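Local coordinates for cytochrome C (Marichromatium purpuratum 984, PDB 5LO9), which acts as a multiheme thiosulfate dehydrogenase, probably coupling thiosulfate oxidation and tetrathionate reduction to electron transfer through its c-type hemes, at residues A324-I327 and Q328-R332; G264-L267 and F268-N272. All coordinates share one frame; numbering follows the deposited sequence.

Contact 1 of 2, residues A324-I327 and Q328-R332. With HEC (heme c), chain E; THJ (thiosulfate), chain J; EDO (1,2-ethanediol), chain B; EDO (1,2-ethanediol), chain S.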
loop_
_atom_site.group_PDB
_atom_site.type_symbol
_atom_site.label_atom_id
_atom_site.label_comp_id
_atom_site.label_asym_id
_atom_site.label_seq_id
_atom_site.Cartn_x
_atom_site.Cartn_y
_atom_site.Cartn_z
ATOM N N ALA A 324 -3.357 -3.817 4.601
ATOM C CA ALA A 324 -3.610 -3.690 6.042
ATOM C C ALA A 324 -4.705 -4.642 6.485
ATOM O O ALA A 324 -4.597 -5.289 7.542
ATOM C CB ALA A 324 -4.009 -2.268 6.447
ATOM N N GLU A 325 -5.777 -4.724 5.706
ATOM C CA GLU A 325 -6.885 -5.571 6.108
ATOM C C GLU A 325 -6.431 -7.012 6.165
ATOM O O GLU A 325 -6.802 -7.769 7.071
ATOM C CB GLU A 325 -8.061 -5.379 5.153
ATOM C CG GLU A 325 -8.782 -4.084 5.480
ATOM C CD GLU A 325 -9.601 -3.481 4.353
ATOM O OE1 GLU A 325 -9.709 -4.052 3.238
ATOM O OE2 GLU A 325 -10.115 -2.371 4.597
ATOM N N ARG A 326 -5.567 -7.382 5.240
ATOM C CA ARG A 326 -5.040 -8.731 5.206
ATOM C C ARG A 326 -4.216 -9.015 6.447
ATOM O O ARG A 326 -4.414 -10.030 7.119
ATOM C CB ARG A 326 -4.225 -8.889 3.919
ATOM C CG ARG A 326 -3.577 -10.198 3.663
ATOM C CD ARG A 326 -4.514 -11.302 3.968
ATOM N NE ARG A 326 -4.412 -12.337 2.968
ATOM C CZ ARG A 326 -4.405 -13.629 3.239
ATOM N NH1 ARG A 326 -4.448 -14.038 4.509
ATOM N NH2 ARG A 326 -4.317 -14.505 2.232
ATOM N N ILE A 327 -3.314 -8.107 6.787
ATOM C CA ILE A 327 -2.468 -8.292 7.954
ATOM C C ILE A 327 -3.306 -8.404 9.218
ATOM O O ILE A 327 -2.996 -9.196 10.121
ATOM C CB ILE A 327 -1.450 -7.144 8.041
ATOM C CG1 ILE A 327 -0.449 -7.290 6.930
ATOM C CG2 ILE A 327 -0.695 -7.151 9.364
ATOM C CD1 ILE A 327 0.363 -6.065 6.691
ATOM N N GLN A 328 -4.388 -7.639 9.306
ATOM C CA GLN A 328 -5.279 -7.797 10.456
ATOM C C GLN A 328 -5.982 -9.152 10.445
ATOM O O GLN A 328 -6.238 -9.718 11.509
ATOM C CB GLN A 328 -6.292 -6.671 10.479
ATOM C CG GLN A 328 -5.647 -5.338 10.734
ATOM C CD GLN A 328 -6.640 -4.212 10.607
ATOM O OE1 GLN A 328 -7.437 -4.156 9.653
ATOM N NE2 GLN A 328 -6.635 -3.326 11.590
ATOM N N GLY A 329 -6.257 -9.703 9.262
ATOM C CA GLY A 329 -6.785 -11.052 9.194
ATOM C C GLY A 329 -5.843 -12.063 9.812
ATOM O O GLY A 329 -6.259 -12.915 10.598
ATOM N N CYS A 330 -4.556 -11.966 9.480
ATOM C CA CYS A 330 -3.555 -12.838 10.072
ATOM C C CYS A 330 -3.511 -12.705 11.593
ATOM O O CYS A 330 -3.322 -13.698 12.313
ATOM C CB CYS A 330 -2.198 -12.521 9.438
ATOM S SG CYS A 330 -1.952 -13.407 7.887
ATOM N N PHE A 331 -3.690 -11.492 12.116
ATOM C CA PHE A 331 -3.716 -11.364 13.570
ATOM C C PHE A 331 -4.964 -12.025 14.123
ATOM O O PHE A 331 -4.916 -12.659 15.179
ATOM C CB PHE A 331 -3.648 -9.898 14.004
ATOM C CG PHE A 331 -2.243 -9.352 14.185
ATOM C CD1 PHE A 331 -1.594 -9.481 15.393
ATOM C CD2 PHE A 331 -1.599 -8.668 13.167
ATOM C CE1 PHE A 331 -0.309 -8.970 15.585
ATOM C CE2 PHE A 331 -0.308 -8.143 13.353
ATOM C CZ PHE A 331 0.332 -8.299 14.551
ATOM N N ARG A 332 -6.083 -11.909 13.404
ATOM C CA ARG A 332 -7.340 -12.458 13.900
ATOM C C ARG A 332 -7.302 -13.981 13.939
ATOM O O ARG A 332 -7.879 -14.589 14.836
ATOM C CB ARG A 332 -8.518 -11.974 13.044
ATOM C CG ARG A 332 -9.869 -12.420 13.588
ATOM C CD ARG A 332 -11.111 -11.655 13.080
ATOM N NE ARG A 332 -12.186 -11.701 14.102
ATOM C CZ ARG A 332 -13.498 -11.913 13.882
ATOM N NH1 ARG A 332 -13.977 -12.104 12.657
ATOM N NH2 ARG A 332 -14.356 -11.924 14.914
HETATM FE FE HEC E . 0.372 -15.077 6.990
HETATM C CHA HEC E . -0.852 -15.253 3.701
HETATM C CHB HEC E . 1.137 -11.688 6.558
HETATM C CHC HEC E . 1.349 -14.842 10.374
HETATM C CHD HEC E . 0.009 -18.482 7.292
HETATM N NA HEC E . 0.179 -13.738 5.408
HETATM C C1A HEC E . -0.335 -13.995 4.211
HETATM C C2A HEC E . -0.347 -12.821 3.311
HETATM C C3A HEC E . 0.239 -11.777 4.133
HETATM C C4A HEC E . 0.535 -12.441 5.427
HETATM C CMA HEC E . 0.500 -10.371 3.727
HETATM C CAA HEC E . -0.814 -12.764 1.879
HETATM C CBA HEC E . 0.190 -13.506 1.003
HETATM C CGA HEC E . -0.141 -13.358 -0.473
HETATM O O1A HEC E . 0.776 -13.614 -1.286
HETATM O O2A HEC E . -1.306 -13.012 -0.837
HETATM N NB HEC E . 1.100 -13.576 8.245
HETATM C C1B HEC E . 1.336 -12.298 7.877
HETATM C C2B HEC E . 1.828 -11.466 8.979
HETATM C C3B HEC E . 1.882 -12.393 10.101
HETATM C C4B HEC E . 1.398 -13.666 9.533
HETATM C CMB HEC E . 2.218 -10.032 8.943
HETATM C CAB HEC E . 2.304 -12.087 11.501
HETATM C CBB HEC E . 1.302 -11.086 12.076
HETATM N NC HEC E . 0.620 -16.424 8.566
HETATM C C1C HEC E . 1.032 -16.160 9.816
HETATM C C2C HEC E . 1.181 -17.375 10.649
HETATM C C3C HEC E . 0.771 -18.451 9.731
HETATM C C4C HEC E . 0.463 -17.738 8.470
HETATM C CMC HEC E . 1.625 -17.432 12.089
HETATM C CAC HEC E . 0.728 -19.954 9.934
HETATM C CBC HEC E . -0.014 -20.324 11.179
HETATM N ND HEC E . -0.318 -16.577 5.717
HETATM C C1D HEC E . -0.388 -17.861 6.030
HETATM C C2D HEC E . -0.901 -18.692 4.926
HETATM C C3D HEC E . -1.180 -17.751 3.827
HETATM C C4D HEC E . -0.776 -16.468 4.465
HETATM C CMD HEC E . -1.097 -20.167 5.000
HETATM C CAD HEC E . -1.715 -18.004 2.428
HETATM C CBD HEC E . -3.083 -18.715 2.357
HETATM C CGD HEC E . -4.311 -18.005 2.965
HETATM O O1D HEC E . -4.325 -17.561 4.153
HETATM O O2D HEC E . -5.343 -17.915 2.247
HETATM S S1 THJ J . -4.535 -15.833 7.514
HETATM O O1 THJ J . -5.479 -14.676 7.336
HETATM O O2 THJ J . -4.867 -16.954 6.575
HETATM O O3 THJ J . -4.742 -16.377 8.877
HETATM S S2 THJ J . -2.773 -15.279 7.412
HETATM C C1 EDO B . -9.868 -7.930 8.668
HETATM O O1 EDO B . -9.704 -6.520 9.054
HETATM C C2 EDO B . -10.057 -9.013 9.798
HETATM O O2 EDO B . -10.377 -8.555 11.146
HETATM C C1 EDO S . -2.922 -0.543 1.457
HETATM O O1 EDO S . -2.827 -1.250 2.729
HETATM C C2 EDO S . -2.099 -1.216 0.338
HETATM O O2 EDO S . -2.806 -2.362 -0.294
#
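One helical turn separates R326 from C330, yet both reach the same small molecule: C330 SG is covalently joined to S2 of the thiosulfate at 2.1 Å, while R326 NH1 approaches thiosulfate O1 at 3.1 Å. The arginine meets the sulfonate end near the plane and at the edge of its guanidinium. Its flat face serves a second purpose, because heme c carbon CHA lies 3.5 Å above the guanidinium plane, displaced toward the rim. CG stands opposite the backbone N (chi1 180°), and bends at chi2 and chi3 swing the guanidinium out beside the heme propionates. Y310, whose hydroxyl also bonds the heme, holds NE and helps fix the guanidinium's rotation. C330 SG also lies 3.0 Å from the heme iron, whose axial ligand is H291.

The backbone beneath is regular helix, with C330 N donating to R326 O and F331 N to I327 O. F331 extends the row along the heme: CBB of the heme sits over one face of its ring, 3.6 Å from F331 CE2, and I327 CG2 packs against the same CE2 at 4.1 Å. Away from the heme, Q328 bonds to P346 O through NE2 and packs on N349 of the second subunit.

Thus one helix presents a cysteine sulfur, here bound to thiosulfate, a guanidinium and an apolar flank to a single heme. The cysteine–thiosulfate adduct beside the iron is consistent with a reaction centre of the TsdA type, in which cysteine and heme work together on thiosulfate, with R326 probably favouring the anionic end.

Contact 2 of 2, residues G264-L267 and F268-N272. With HEC (heme c), chain F.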
loop_
_atom_site.group_PDB
_atom_site.type_symbol
_atom_site.label_atom_id
_atom_site.label_comp_id
_atom_site.label_asym_id
_atom_site.label_seq_id
_atom_site.Cartn_x
_atom_site.Cartn_y
_atom_site.Cartn_z
ATOM N N GLY A 264 9.406 -3.169 11.760
ATOM C CA GLY A 264 8.530 -4.128 11.121
ATOM C C GLY A 264 9.200 -5.479 10.965
ATOM O O GLY A 264 8.565 -6.525 11.114
ATOM N N ALA A 265 10.491 -5.481 10.671
ATOM C CA ALA A 265 11.198 -6.751 10.617
ATOM C C ALA A 265 11.242 -7.413 11.978
ATOM O O ALA A 265 11.197 -8.643 12.069
ATOM C CB ALA A 265 12.621 -6.576 10.121
ATOM N N ARG A 266 11.314 -6.636 13.047
ATOM C CA ARG A 266 11.353 -7.295 14.346
ATOM C C ARG A 266 9.959 -7.702 14.829
ATOM O O ARG A 266 9.817 -8.749 15.472
ATOM C CB ARG A 266 12.107 -6.385 15.334
ATOM C CG ARG A 266 11.438 -5.952 16.603
ATOM C CD ARG A 266 12.471 -5.756 17.747
ATOM N NE ARG A 266 12.035 -6.568 18.890
ATOM C CZ ARG A 266 12.786 -7.444 19.552
ATOM N NH1 ARG A 266 14.056 -7.617 19.190
ATOM N NH2 ARG A 266 12.257 -8.151 20.575
ATOM N N LEU A 267 8.912 -6.967 14.466
ATOM C CA LEU A 267 7.576 -7.426 14.796
ATOM C C LEU A 267 7.227 -8.686 14.023
ATOM O O LEU A 267 6.476 -9.531 14.512
ATOM C CB LEU A 267 6.573 -6.350 14.475
ATOM C CG LEU A 267 6.627 -5.028 15.223
ATOM C CD1 LEU A 267 5.439 -4.154 14.780
ATOM C CD2 LEU A 267 6.574 -5.280 16.690
ATOM N N PHE A 268 7.722 -8.793 12.793
ATOM C CA PHE A 268 7.485 -9.982 11.989
ATOM C C PHE A 268 8.105 -11.220 12.638
ATOM O O PHE A 268 7.507 -12.306 12.641
ATOM C CB PHE A 268 8.070 -9.756 10.594
ATOM C CG PHE A 268 7.468 -10.612 9.520
ATOM C CD1 PHE A 268 6.364 -10.174 8.817
ATOM C CD2 PHE A 268 8.027 -11.837 9.198
ATOM C CE1 PHE A 268 5.805 -10.941 7.797
ATOM C CE2 PHE A 268 7.486 -12.607 8.184
ATOM C CZ PHE A 268 6.355 -12.152 7.479
ATOM N N ARG A 269 9.316 -11.065 13.173
ATOM C CA ARG A 269 10.104 -12.146 13.743
ATOM C C ARG A 269 9.780 -12.406 15.219
ATOM O O ARG A 269 9.906 -13.543 15.699
ATOM C CB ARG A 269 11.590 -11.793 13.569
ATOM C CG ARG A 269 12.599 -12.777 14.113
ATOM C CD ARG A 269 12.620 -14.067 13.330
ATOM N NE ARG A 269 11.696 -15.063 13.862
ATOM C CZ ARG A 269 11.613 -16.326 13.457
ATOM N NH1 ARG A 269 12.401 -16.800 12.495
ATOM N NH2 ARG A 269 10.715 -17.113 14.020
ATOM N N HIS A 270 9.379 -11.386 15.967
ATOM C CA HIS A 270 9.159 -11.536 17.400
ATOM C C HIS A 270 7.754 -11.101 17.766
ATOM O O HIS A 270 7.537 -10.469 18.791
ATOM C CB HIS A 270 10.204 -10.759 18.187
ATOM C CG HIS A 270 11.619 -11.154 17.856
ATOM N ND1 HIS A 270 12.253 -12.227 18.447
ATOM C CD2 HIS A 270 12.507 -10.635 16.975
ATOM C CE1 HIS A 270 13.478 -12.332 17.967
ATOM N NE2 HIS A 270 13.658 -11.384 17.066
ATOM N N THR A 271 6.782 -11.496 16.935
ATOM C CA THR A 271 5.431 -10.966 17.035
ATOM C C THR A 271 4.857 -11.162 18.429
ATOM O O THR A 271 4.135 -10.294 18.951
ATOM C CB THR A 271 4.524 -11.648 16.015
ATOM O OG1 THR A 271 5.247 -11.932 14.804
ATOM C CG2 THR A 271 3.374 -10.724 15.687
ATOM N N ASN A 272 5.192 -12.281 19.063
ATOM C CA ASN A 272 4.521 -12.678 20.289
ATOM C C ASN A 272 5.166 -12.092 21.539
ATOM O O ASN A 272 4.550 -12.137 22.608
ATOM C CB ASN A 272 4.521 -14.200 20.400
ATOM C CG ASN A 272 5.898 -14.742 20.606
ATOM O OD1 ASN A 272 6.793 -14.521 19.804
ATOM N ND2 ASN A 272 6.106 -15.367 21.742
HETATM FE FE HEC F . 8.456 -27.465 11.121
HETATM C CHA HEC F . 7.447 -24.123 11.126
HETATM C CHB HEC F . 5.285 -28.485 10.066
HETATM C CHC HEC F . 9.650 -30.693 10.742
HETATM C CHD HEC F . 11.445 -26.570 12.774
HETATM N NA HEC F . 6.671 -26.480 10.685
HETATM C C1A HEC F . 6.460 -25.157 10.762
HETATM C C2A HEC F . 5.058 -24.800 10.410
HETATM C C3A HEC F . 4.435 -26.069 10.085
HETATM C C4A HEC F . 5.529 -27.053 10.301
HETATM C CMA HEC F . 3.019 -26.272 9.641
HETATM C CAA HEC F . 4.382 -23.469 10.341
HETATM C CBA HEC F . 3.160 -23.516 11.265
HETATM C CGA HEC F . 3.254 -22.599 12.454
HETATM O O1A HEC F . 4.259 -21.883 12.574
HETATM O O2A HEC F . 2.304 -22.624 13.265
HETATM N NB HEC F . 7.612 -29.256 10.506
HETATM C C1B HEC F . 6.357 -29.473 10.135
HETATM C C2B HEC F . 6.104 -30.880 9.754
HETATM C C3B HEC F . 7.396 -31.531 9.944
HETATM C C4B HEC F . 8.260 -30.415 10.394
HETATM C CMB HEC F . 4.821 -31.482 9.307
HETATM C CAB HEC F . 7.778 -32.968 9.703
HETATM C CBB HEC F . 7.524 -33.252 8.242
HETATM N NC HEC F . 10.215 -28.458 11.666
HETATM C C1C HEC F . 10.500 -29.730 11.431
HETATM C C2C HEC F . 11.796 -30.160 11.981
HETATM C C3C HEC F . 12.334 -28.957 12.586
HETATM C C4C HEC F . 11.254 -27.964 12.345
HETATM C CMC HEC F . 12.381 -31.532 11.926
HETATM C CAC HEC F . 13.611 -28.717 13.351
HETATM C CBC HEC F . 14.890 -29.131 12.704
HETATM N ND HEC F . 9.293 -25.677 11.796
HETATM C C1D HEC F . 10.476 -25.519 12.406
HETATM C C2D HEC F . 10.749 -24.088 12.707
HETATM C C3D HEC F . 9.584 -23.379 12.207
HETATM C C4D HEC F . 8.747 -24.456 11.661
HETATM C CMD HEC F . 11.934 -23.473 13.358
HETATM C CAD HEC F . 9.346 -21.911 12.277
HETATM C CBD HEC F . 10.210 -21.284 11.186
HETATM C CGD HEC F . 10.856 -19.980 11.637
HETATM O O1D HEC F . 10.719 -19.534 12.790
HETATM O O2D HEC F . 11.559 -19.372 10.824
#
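R266 leaves its helix with chi1 near 124° and bends again at chi2 and chi3, while H270 turns CG away from its own carbonyl carbon (chi1 -57°); together these torsions lay the arginine's guanidinium over the imidazole. The two planes are only 9° apart with centres at 4.5 Å, a flat guanidinium-imidazole stack in which H270 CD2 lies over the centre of the guanidinium. R269 CG lies over the opposite face of the ring, toward its rim, so the imidazole has an arginine side chain on each side. Both stacked groups have further polar partners, R266 NE in a salt bridge to D274 and H270 ND1 in a hydrogen bond to E418.

H270 is where helical backbone angles end, though its N still donates to R266 O at 2.7 Å. Just beyond, the T271 hydroxyl donates to L267 O, also at 2.7 Å and in the carbonyl plane, carrying the i to i+4 spacing past the last helical turn with a side chain in place of a backbone N-H. The same hydroxyl oxygen is also hydrogen-bonded to the N of C287, one of the cysteines joined covalently to heme.

R269 points elsewhere: its NH2 reaches propionate oxygen O1D of heme c at 2.7 Å, and its NH1 takes O2D at 3.2 Å, a two-pronged grip in which O1D lies at the edge of the guanidinium, in its plane.

Around this helix end, L267 and F268 pack on helix 351-363, F268 and R269 touch N294 of helix 292-295, and E418 brings the short strand 418-421 up to H270.

In the fold
Both contacts are partly buried single-turn interactions, but contact 2 lies about 14 Å from the centre of the chain and contact 1 about 23 Å. Helix 323-332 of contact 1 brings one face to thiosulfate and a heme, and its far side meets the second subunit. The end of helix 256-269 in contact 2, not touched by another protein chain, binds a propionate of a second heme through R269, while F268 touches the heme that contact 1 faces. The two pack on helix 351-363 from separate helices and meet directly where F331 CZ lies 4.1 Å from T271 CG2. The first is marked by its cysteine-thiosulfate bond, the second by a guanidinium-imidazole stack and a propionate-bound arginine.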